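Local coordinates for copper homeostasis protein CutC (Streptococcus agalactiae, PDB 2BDQ), which probably binds copper ions and is thought to take part in copper homeostasis in the cytoplasm, at residues E74-I77 with M78-D81; L83-E87 with L88-A92; Q193-C196 with Q197-V201. One frame throughout, in Å; residues are numbered along the deposited sequence.

Interaction 1: E74-I77 with M78-D81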
ATOM      1  N   GLU A  74      -0.580  -2.019 -15.864  1.00 17.99           N
ATOM      2  CA  GLU A  74      -0.329  -2.679 -14.594  1.00 16.88           C
ATOM      3  C   GLU A  74       0.919  -3.558 -14.683  1.00 16.69           C
ATOM      4  O   GLU A  74       1.651  -3.706 -13.708  1.00 15.72           O
ATOM      5  CB  GLU A  74      -1.566  -3.489 -14.190  1.00 16.26           C
ATOM      6  CG  GLU A  74      -2.675  -2.592 -13.637  1.00 20.23           C
ATOM      7  CD  GLU A  74      -4.058  -3.208 -13.703  1.00 22.27           C
ATOM      8  OE1 GLU A  74      -4.999  -2.599 -13.149  1.00 25.04           O
ATOM      9  OE2 GLU A  74      -4.218  -4.288 -14.313  1.00 25.19           O
ATOM     10  N   LEU A  75       1.162  -4.140 -15.853  1.00 15.04           N
ATOM     11  CA  LEU A  75       2.351  -4.963 -16.039  1.00 15.00           C
ATOM     12  C   LEU A  75       3.573  -4.038 -16.049  1.00 14.95           C
ATOM     13  O   LEU A  75       4.657  -4.428 -15.611  1.00 14.50           O
ATOM     14  CB  LEU A  75       2.277  -5.752 -17.355  1.00 13.99           C
ATOM     15  CG  LEU A  75       1.238  -6.876 -17.430  1.00 16.44           C
ATOM     16  CD1 LEU A  75       1.148  -7.413 -18.861  1.00 16.42           C
ATOM     17  CD2 LEU A  75       1.618  -8.001 -16.465  1.00 14.34           C
ATOM     18  N   ARG A  76       3.393  -2.813 -16.544  1.00 14.27           N
ATOM     19  CA  ARG A  76       4.482  -1.832 -16.583  1.00 16.16           C
ATOM     20  C   ARG A  76       4.826  -1.434 -15.146  1.00 15.69           C
ATOM     21  O   ARG A  76       5.980  -1.193 -14.813  1.00 14.98           O
ATOM     22  CB  ARG A  76       4.049  -0.598 -17.385  1.00 17.65           C
ATOM     23  CG  ARG A  76       4.988   0.620 -17.302  1.00 21.31           C
ATOM     24  CD  ARG A  76       6.218   0.506 -18.204  1.00 20.65           C
ATOM     25  NE  ARG A  76       7.350  -0.165 -17.563  1.00 22.71           N
ATOM     26  CZ  ARG A  76       8.087   0.361 -16.585  1.00 23.99           C
ATOM     27  NH1 ARG A  76       7.820   1.580 -16.116  1.00 24.03           N
ATOM     28  NH2 ARG A  76       9.098  -0.333 -16.073  1.00 22.54           N
ATOM     29  N   ILE A  77       3.805  -1.371 -14.299  1.00 15.38           N
ATOM     30  CA  ILE A  77       3.986  -1.022 -12.899  1.00 14.31           C
ATOM     31  C   ILE A  77       4.789  -2.123 -12.202  1.00 15.31           C
ATOM     32  O   ILE A  77       5.767  -1.851 -11.496  1.00 13.23           O
ATOM     33  CB  ILE A  77       2.612  -0.852 -12.206  1.00 14.06           C
ATOM     34  CG1 ILE A  77       1.960   0.446 -12.687  1.00 17.60           C
ATOM     35  CG2 ILE A  77       2.782  -0.848 -10.701  1.00 12.53           C
ATOM     36  CD1 ILE A  77       0.506   0.591 -12.307  1.00 18.72           C
HETATM   37  N   MSE A  78       4.373  -3.368 -12.417  1.00 14.06           N
HETATM   38  CA  MSE A  78       5.038  -4.514 -11.813  1.00 17.15           C
HETATM   39  C   MSE A  78       6.499  -4.640 -12.246  1.00 16.22           C
HETATM   40  O   MSE A  78       7.355  -4.981 -11.430  1.00 16.09           O
HETATM   41  CB  MSE A  78       4.274  -5.799 -12.142  1.00 19.10           C
HETATM   42  CG  MSE A  78       2.873  -5.821 -11.526  1.00 24.11           C
HETATM   43 SE   MSE A  78       1.748  -7.275 -12.126  1.00 34.29          SE
HETATM   44  CE  MSE A  78       2.657  -8.745 -11.291  1.00 25.61           C
ATOM     45  N   GLU A  79       6.791  -4.368 -13.515  1.00 15.64           N
ATOM     46  CA  GLU A  79       8.172  -4.457 -13.977  1.00 16.75           C
ATOM     47  C   GLU A  79       8.996  -3.406 -13.247  1.00 15.91           C
ATOM     48  O   GLU A  79      10.115  -3.673 -12.827  1.00 16.46           O
ATOM     49  CB  GLU A  79       8.266  -4.229 -15.489  1.00 17.52           C
ATOM     50  CG  GLU A  79       9.702  -4.194 -16.026  1.00 21.60           C
ATOM     51  CD  GLU A  79       9.768  -3.905 -17.523  1.00 24.41           C
ATOM     52  OE1 GLU A  79       9.266  -2.845 -17.961  1.00 24.90           O
ATOM     53  OE2 GLU A  79      10.325  -4.741 -18.266  1.00 27.58           O
ATOM     54  N   GLU A  80       8.429  -2.215 -13.085  1.00 16.71           N
ATOM     55  CA  GLU A  80       9.123  -1.130 -12.399  1.00 17.82           C
ATOM     56  C   GLU A  80       9.349  -1.483 -10.932  1.00 17.36           C
ATOM     57  O   GLU A  80      10.438  -1.291 -10.400  1.00 18.72           O
ATOM     58  CB  GLU A  80       8.311   0.166 -12.498  1.00 15.77           C
ATOM     59  CG  GLU A  80       9.023   1.409 -11.959  1.00 19.46           C
ATOM     60  CD  GLU A  80      10.332   1.704 -12.677  1.00 20.73           C
ATOM     61  OE1 GLU A  80      10.373   1.574 -13.920  1.00 19.87           O
ATOM     62  OE2 GLU A  80      11.315   2.079 -11.996  1.00 23.18           O
ATOM     63  N   ASP A  81       8.318  -2.003 -10.277  1.00 16.95           N
ATOM     64  CA  ASP A  81       8.460  -2.355  -8.872  1.00 17.21           C
ATOM     65  C   ASP A  81       9.452  -3.491  -8.662  1.00 15.09           C
ATOM     66  O   ASP A  81      10.095  -3.574  -7.611  1.00 14.65           O
ATOM     67  CB  ASP A  81       7.095  -2.674  -8.250  1.00 16.47           C
ATOM     68  CG  ASP A  81       6.321  -1.407  -7.902  1.00 19.22           C
ATOM     69  OD1 ASP A  81       6.957  -0.467  -7.360  1.00 20.87           O
ATOM     70  OD2 ASP A  81       5.094  -1.340  -8.148  1.00 16.73           O
TER
HETATM   71  O   HOH W   1       6.749  -2.552 -19.468  1.00 46.01           O
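Arg-76 reaches forward along the helix and puts NH2 between two carboxylates, 3.1 Å from Glu-79 OE1 and 3.1 Å from Glu-80 OE1, a salt-bridge network one turn long. Its chain leaves with CG anti to the backbone N (chi1 169°) and then folds at chi2 and chi3, which brings the guanidinium alongside the next turn. Both oxygens sit at its edge close to its plane and are met on their anti sides, while the Glu-80 carboxylate plane is turned 74° from that of the guanidinium, that of Glu-79 less. A water joins Arg-76 NE to Glu-79 OE1 on this partly exposed side. The group is also tied outward: NH1 pairs with Glu-45 of the second subunit, and Glu-80 OE2 with Arg-84. The buried faces are packed more closely. On one, selenomethionine Met-78 lays CG 3.3 Å from Glu-74 O and its SE 4.4 Å from Leu-75 CD2, against Ile-61, Pro-63 and Tyr-70. On the face toward the second subunit, Ile-77 CG2 lies 3.5 Å from OD2 of buried Asp-81, a carboxylate held by Gly-41 N and Ser-39 OG of that subunit. This is an i to i+3 and i+4 ion-pair cluster on an outer helix of a TIM barrel, here at the dimer interface.

Interaction 2: L83-E87 with L88-A92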
ATOM      1  N   LEU A  83      12.209  -3.970 -10.549  1.00 13.94           N
ATOM      2  CA  LEU A  83      13.543  -3.388 -10.695  1.00 14.01           C
ATOM      3  C   LEU A  83      13.998  -2.749  -9.384  1.00 13.97           C
ATOM      4  O   LEU A  83      15.141  -2.904  -8.973  1.00 13.05           O
ATOM      5  CB  LEU A  83      13.532  -2.337 -11.803  1.00 13.51           C
ATOM      6  CG  LEU A  83      13.999  -2.636 -13.230  1.00 15.41           C
ATOM      7  CD1 LEU A  83      14.110  -4.122 -13.521  1.00 12.87           C
ATOM      8  CD2 LEU A  83      13.021  -1.949 -14.160  1.00 14.19           C
ATOM      9  N   ARG A  84      13.093  -2.023  -8.737  1.00 15.45           N
ATOM     10  CA  ARG A  84      13.404  -1.384  -7.470  1.00 16.23           C
ATOM     11  C   ARG A  84      13.624  -2.445  -6.385  1.00 16.99           C
ATOM     12  O   ARG A  84      14.578  -2.364  -5.617  1.00 16.81           O
ATOM     13  CB  ARG A  84      12.266  -0.433  -7.072  1.00 16.12           C
ATOM     14  CG  ARG A  84      12.456   1.040  -7.467  1.00 19.04           C
ATOM     15  CD  ARG A  84      12.747   1.265  -8.947  1.00 19.47           C
ATOM     16  NE  ARG A  84      14.136   0.962  -9.281  1.00 24.16           N
ATOM     17  CZ  ARG A  84      14.644   0.999 -10.510  1.00 24.21           C
ATOM     18  NH1 ARG A  84      15.920   0.704 -10.702  1.00 27.24           N
ATOM     19  NH2 ARG A  84      13.880   1.323 -11.546  1.00 25.81           N
ATOM     20  N   ALA A  85      12.758  -3.452  -6.334  1.00 17.82           N
ATOM     21  CA  ALA A  85      12.895  -4.501  -5.327  1.00 19.55           C
ATOM     22  C   ALA A  85      14.265  -5.165  -5.397  1.00 20.26           C
ATOM     23  O   ALA A  85      14.882  -5.436  -4.364  1.00 21.14           O
ATOM     24  CB  ALA A  85      11.801  -5.548  -5.492  1.00 18.72           C
ATOM     25  N   VAL A  86      14.748  -5.434  -6.607  1.00 19.78           N
ATOM     26  CA  VAL A  86      16.055  -6.060  -6.745  1.00 19.96           C
ATOM     27  C   VAL A  86      17.193  -5.104  -6.388  1.00 19.80           C
ATOM     28  O   VAL A  86      18.140  -5.495  -5.710  1.00 20.90           O
ATOM     29  CB  VAL A  86      16.270  -6.617  -8.175  1.00 21.42           C
ATOM     30  CG1 VAL A  86      15.949  -5.559  -9.199  1.00 23.39           C
ATOM     31  CG2 VAL A  86      17.708  -7.083  -8.347  1.00 19.24           C
ATOM     32  N   GLU A  87      17.108  -3.850  -6.816  1.00 19.92           N
ATOM     33  CA  GLU A  87      18.180  -2.909  -6.503  1.00 21.29           C
ATOM     34  C   GLU A  87      18.244  -2.652  -4.997  1.00 19.98           C
ATOM     35  O   GLU A  87      19.266  -2.218  -4.490  1.00 21.05           O
ATOM     36  CB  GLU A  87      18.002  -1.581  -7.257  1.00 22.43           C
ATOM     37  CG  GLU A  87      16.958  -0.648  -6.668  1.00 26.40           C
ATOM     38  CD  GLU A  87      16.913   0.715  -7.355  1.00 28.84           C
ATOM     39  OE1 GLU A  87      16.254   1.630  -6.815  1.00 29.22           O
ATOM     40  OE2 GLU A  87      17.526   0.873  -8.433  1.00 31.02           O
ATOM     41  N   LEU A  88      17.149  -2.929  -4.294  1.00 19.20           N
ATOM     42  CA  LEU A  88      17.089  -2.746  -2.847  1.00 18.97           C
ATOM     43  C   LEU A  88      17.475  -4.021  -2.094  1.00 20.71           C
ATOM     44  O   LEU A  88      17.237  -4.143  -0.890  1.00 20.51           O
ATOM     45  CB  LEU A  88      15.686  -2.287  -2.430  1.00 17.47           C
ATOM     46  CG  LEU A  88      15.350  -0.849  -2.852  1.00 16.21           C
ATOM     47  CD1 LEU A  88      13.908  -0.506  -2.513  1.00 11.74           C
ATOM     48  CD2 LEU A  88      16.304   0.111  -2.145  1.00 14.02           C
ATOM     49  N   GLU A  89      18.050  -4.972  -2.831  1.00 22.47           N
ATOM     50  CA  GLU A  89      18.531  -6.237  -2.288  1.00 24.30           C
ATOM     51  C   GLU A  89      17.487  -7.178  -1.694  1.00 24.08           C
ATOM     52  O   GLU A  89      17.761  -7.873  -0.713  1.00 22.76           O
ATOM     53  CB  GLU A  89      19.620  -5.966  -1.243  1.00 27.89           C
ATOM     54  CG  GLU A  89      20.826  -5.199  -1.776  1.00 33.20           C
ATOM     55  CD  GLU A  89      21.812  -4.820  -0.681  1.00 37.47           C
ATOM     56  OE1 GLU A  89      22.394  -5.736  -0.054  1.00 39.87           O
ATOM     57  OE2 GLU A  89      22.001  -3.605  -0.439  1.00 39.79           O
ATOM     58  N   SER A  90      16.293  -7.212  -2.281  1.00 22.41           N
ATOM     59  CA  SER A  90      15.262  -8.114  -1.790  1.00 21.95           C
ATOM     60  C   SER A  90      15.721  -9.546  -2.078  1.00 22.40           C
ATOM     61  O   SER A  90      16.432  -9.799  -3.055  1.00 22.58           O
ATOM     62  CB  SER A  90      13.930  -7.834  -2.485  1.00 22.76           C
ATOM     63  OG  SER A  90      13.489  -6.513  -2.212  1.00 22.00           O
ATOM     64  N   ASP A  91      15.315 -10.477  -1.224  1.00 21.17           N
ATOM     65  CA  ASP A  91      15.706 -11.873  -1.370  1.00 20.86           C
ATOM     66  C   ASP A  91      14.797 -12.678  -2.282  1.00 20.48           C
ATOM     67  O   ASP A  91      15.228 -13.673  -2.869  1.00 20.09           O
ATOM     68  CB  ASP A  91      15.761 -12.526   0.004  1.00 21.40           C
ATOM     69  CG  ASP A  91      16.800 -11.888   0.894  1.00 21.90           C
ATOM     70  OD1 ASP A  91      18.007 -12.069   0.614  1.00 21.50           O
ATOM     71  OD2 ASP A  91      16.412 -11.190   1.857  1.00 21.03           O
ATOM     72  N   ALA A  92      13.546 -12.248  -2.409  1.00 17.83           N
ATOM     73  CA  ALA A  92      12.603 -12.954  -3.261  1.00 17.40           C
ATOM     74  C   ALA A  92      11.478 -12.040  -3.726  1.00 16.19           C
ATOM     75  O   ALA A  92      11.204 -11.014  -3.109  1.00 15.84           O
ATOM     76  CB  ALA A  92      12.029 -14.154  -2.513  1.00 15.28           C
TER
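Ser-90 turns OG back beside its own backbone N (chi1 -62°), which sets the hydroxyl 2.8 Å from Ala-85 O, and Leu-88 does likewise with CG (chi1 -71°), which lays Leu-88 CG 3.2 Å from Arg-84 O. The carbonyl of Ala-85 is thus the focus of the turn. Ser-90 N donates to it at 3.1 Å, with an N-H...O angle of 156°, and Leu-88 N makes a weak bond to the same oxygen. The hydroxyl of Ser-90 lies between this carbonyl and Asn-47 of helix 40-52, so its one proton has two possible takers. Leu-88 N has its main bond with Arg-84 O, at 2.9 Å. Next to it Glu-89, the residue with positive phi, swings the chain round and sends its N to Val-86 O at 2.9 Å, well above the plane of that carbonyl.

Outside the turn, Glu-87 runs its extended chain alongside Leu-88, CG to CG 4.1 Å. Its carboxylate meets Arg-84 within the helix: NH1 lies 2.8 Å from OE2, approaching from above the carboxylate plane, while Leu-83 CB covers one face of the guanidinium. Arg-84 NH2 goes to Glu-80, and Glu-87 OE1 to Tyr-40. Leu-88 packs on Tyr-40, Ile-43 and Lys-44 of helix 40-52, and Ser-90 touches Val-59 of strand 56-60. The paired bonds from Ser-90 N to Ala-85 O and from Glu-89 N to Val-86 O make a Schellman motif, which ends helix 72-87 and turns the chain into barrel strand 92-95.

Interaction 3: Q193-C196 with Q197-V201; sequences QYIC and QETGV
Backbone bonds from Gln-197 N to Gln-193 O and from Glu-198 N to Tyr-194 O carry the helix on, and Gly-200, with positive phi, then takes the chain out of it, its N 2.8 Å from Cys-196 O. On the outer side Glu-198 CG sits over one face of the Tyr-194 ring, 3.8 Å from the centroid and 16° off the normal, a CH-pi contact displaced toward the rim. Tyr-194 brings its ring there by setting CG anti to the backbone N (chi1 -176°), and the carboxylate plane of Glu-198 is tilted 18° from that of the ring. The inner side belongs to Thr-199, whose hydroxyl donates to Ile-195 O at 2.7 Å and accepts from Val-201 N at 3.3 Å. One oxygen therefore links the last turn of the helix to the chain leaving it. Cys-196 CB closes in on Val-201 O, 3.0 Å away, with SG 4.2 Å from Val-201 CG1. Thr-199 packs on Ile-165 and Ile-168 of helix 165-175, and Val-201 on Ile-168 and Val-172 of the same helix and on barrel-wall residues Ile-181 and Val-183. An ST turn thus leads out of helix 192-199 toward strand 203-206 in the last beta-alpha-beta crossover of the TIM barrel.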
ATOM      1  N   GLN A 193       1.928 -27.089  12.165  1.00 20.91           N
ATOM      2  CA  GLN A 193       2.717 -28.304  12.339  1.00 21.78           C
ATOM      3  C   GLN A 193       1.969 -29.529  11.828  1.00 21.69           C
ATOM      4  O   GLN A 193       2.529 -30.349  11.090  1.00 20.44           O
ATOM      5  CB  GLN A 193       3.085 -28.495  13.806  1.00 24.60           C
ATOM      6  CG  GLN A 193       4.311 -27.711  14.220  1.00 30.29           C
ATOM      7  CD  GLN A 193       4.598 -27.811  15.703  1.00 32.95           C
ATOM      8  OE1 GLN A 193       3.887 -27.235  16.529  1.00 34.89           O
ATOM      9  NE2 GLN A 193       5.642 -28.555  16.051  1.00 34.10           N
ATOM     10  N   TYR A 194       0.701 -29.643  12.216  1.00 19.84           N
ATOM     11  CA  TYR A 194      -0.138 -30.761  11.796  1.00 20.55           C
ATOM     12  C   TYR A 194      -0.312 -30.770  10.281  1.00 19.80           C
ATOM     13  O   TYR A 194      -0.141 -31.800   9.633  1.00 22.41           O
ATOM     14  CB  TYR A 194      -1.515 -30.671  12.463  1.00 19.68           C
ATOM     15  CG  TYR A 194      -2.414 -31.854  12.164  1.00 19.65           C
ATOM     16  CD1 TYR A 194      -2.210 -33.082  12.789  1.00 20.29           C
ATOM     17  CD2 TYR A 194      -3.441 -31.757  11.225  1.00 19.76           C
ATOM     18  CE1 TYR A 194      -3.002 -34.187  12.488  1.00 20.90           C
ATOM     19  CE2 TYR A 194      -4.239 -32.854  10.911  1.00 20.84           C
ATOM     20  CZ  TYR A 194      -4.013 -34.064  11.546  1.00 19.75           C
ATOM     21  OH  TYR A 194      -4.786 -35.150  11.225  1.00 20.50           O
ATOM     22  N   ILE A 195      -0.665 -29.620   9.719  1.00 20.75           N
ATOM     23  CA  ILE A 195      -0.861 -29.511   8.276  1.00 21.11           C
ATOM     24  C   ILE A 195       0.377 -29.945   7.491  1.00 20.59           C
ATOM     25  O   ILE A 195       0.263 -30.662   6.498  1.00 21.09           O
ATOM     26  CB  ILE A 195      -1.268 -28.063   7.885  1.00 20.61           C
ATOM     27  CG1 ILE A 195      -2.783 -27.896   8.038  1.00 23.91           C
ATOM     28  CG2 ILE A 195      -0.895 -27.766   6.444  1.00 19.90           C
ATOM     29  CD1 ILE A 195      -3.309 -28.206   9.413  1.00 26.36           C
ATOM     30  N   CYS A 196       1.554 -29.523   7.947  1.00 20.83           N
ATOM     31  CA  CYS A 196       2.804 -29.873   7.281  1.00 21.94           C
ATOM     32  C   CYS A 196       3.137 -31.363   7.333  1.00 21.67           C
ATOM     33  O   CYS A 196       3.540 -31.941   6.331  1.00 19.76           O
ATOM     34  CB  CYS A 196       3.966 -29.076   7.880  1.00 22.94           C
ATOM     35  SG  CYS A 196       3.961 -27.322   7.451  1.00 26.78           S
ATOM     36  N   GLN A 197       2.968 -31.992   8.491  1.00 23.30           N
ATOM     37  CA  GLN A 197       3.286 -33.412   8.590  1.00 24.95           C
ATOM     38  C   GLN A 197       2.326 -34.292   7.793  1.00 23.56           C
ATOM     39  O   GLN A 197       2.714 -35.347   7.308  1.00 24.51           O
ATOM     40  CB  GLN A 197       3.294 -33.874  10.050  1.00 26.47           C
ATOM     41  CG  GLN A 197       1.917 -34.082  10.634  1.00 28.94           C
ATOM     42  CD  GLN A 197       1.946 -34.889  11.911  1.00 30.22           C
ATOM     43  OE1 GLN A 197       0.902 -35.186  12.492  1.00 28.74           O
ATOM     44  NE2 GLN A 197       3.144 -35.246  12.359  1.00 32.56           N
ATOM     45  N   GLU A 198       1.076 -33.860   7.652  1.00 23.73           N
ATOM     46  CA  GLU A 198       0.092 -34.653   6.917  1.00 23.20           C
ATOM     47  C   GLU A 198       0.138 -34.428   5.409  1.00 22.28           C
ATOM     48  O   GLU A 198      -0.472 -35.183   4.647  1.00 24.10           O
ATOM     49  CB  GLU A 198      -1.323 -34.353   7.427  1.00 21.69           C
ATOM     50  CG  GLU A 198      -1.546 -34.697   8.887  1.00 25.72           C
ATOM     51  CD  GLU A 198      -1.377 -36.184   9.182  1.00 25.56           C
ATOM     52  OE1 GLU A 198      -0.682 -36.516  10.162  1.00 25.56           O
ATOM     53  OE2 GLU A 198      -1.942 -37.014   8.441  1.00 27.46           O
ATOM     54  N   THR A 199       0.856 -33.401   4.972  1.00 18.75           N
ATOM     55  CA  THR A 199       0.935 -33.104   3.546  1.00 18.70           C
ATOM     56  C   THR A 199       2.341 -33.229   2.979  1.00 18.80           C
ATOM     57  O   THR A 199       2.514 -33.399   1.772  1.00 19.48           O
ATOM     58  CB  THR A 199       0.441 -31.670   3.250  1.00 19.00           C
ATOM     59  OG1 THR A 199       1.237 -30.736   3.987  1.00 13.89           O
ATOM     60  CG2 THR A 199      -1.027 -31.512   3.643  1.00 15.76           C
ATOM     61  N   GLY A 200       3.339 -33.143   3.851  1.00 18.41           N
ATOM     62  CA  GLY A 200       4.710 -33.221   3.398  1.00 18.80           C
ATOM     63  C   GLY A 200       5.271 -31.834   3.128  1.00 20.14           C
ATOM     64  O   GLY A 200       6.394 -31.699   2.643  1.00 20.43           O
ATOM     65  N   VAL A 201       4.486 -30.799   3.430  1.00 20.07           N
ATOM     66  CA  VAL A 201       4.917 -29.414   3.235  1.00 19.23           C
ATOM     67  C   VAL A 201       5.903 -29.041   4.343  1.00 20.93           C
ATOM     68  O   VAL A 201       5.713 -29.429   5.490  1.00 21.33           O
ATOM     69  CB  VAL A 201       3.703 -28.444   3.283  1.00 18.12           C
ATOM     70  CG1 VAL A 201       4.182 -26.993   3.250  1.00 16.45           C
ATOM     71  CG2 VAL A 201       2.773 -28.724   2.103  1.00 13.64           C
TER

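Overall arrangement
From the N terminus, strand 56-60 of the eight-stranded parallel barrel is followed by helix 72-87, which holds all of interaction 1 and begins interaction 2 at its end. These two adjoin in sequence, their centres 14 Å apart, and interaction 2 joins the helix end to strand 92-95 beside helix 40-52. Interaction 3 comes much later, across the chain's centre, setting the end of helix 192-199 against helix 165-175 ahead of strand 203-206; its nearest atoms are about 23 Å from interaction 1 and about 16 Å from interaction 2. All three are local and in series: none closes a long loop, and none nests or crosses. Interaction 1 faces the second subunit most extensively.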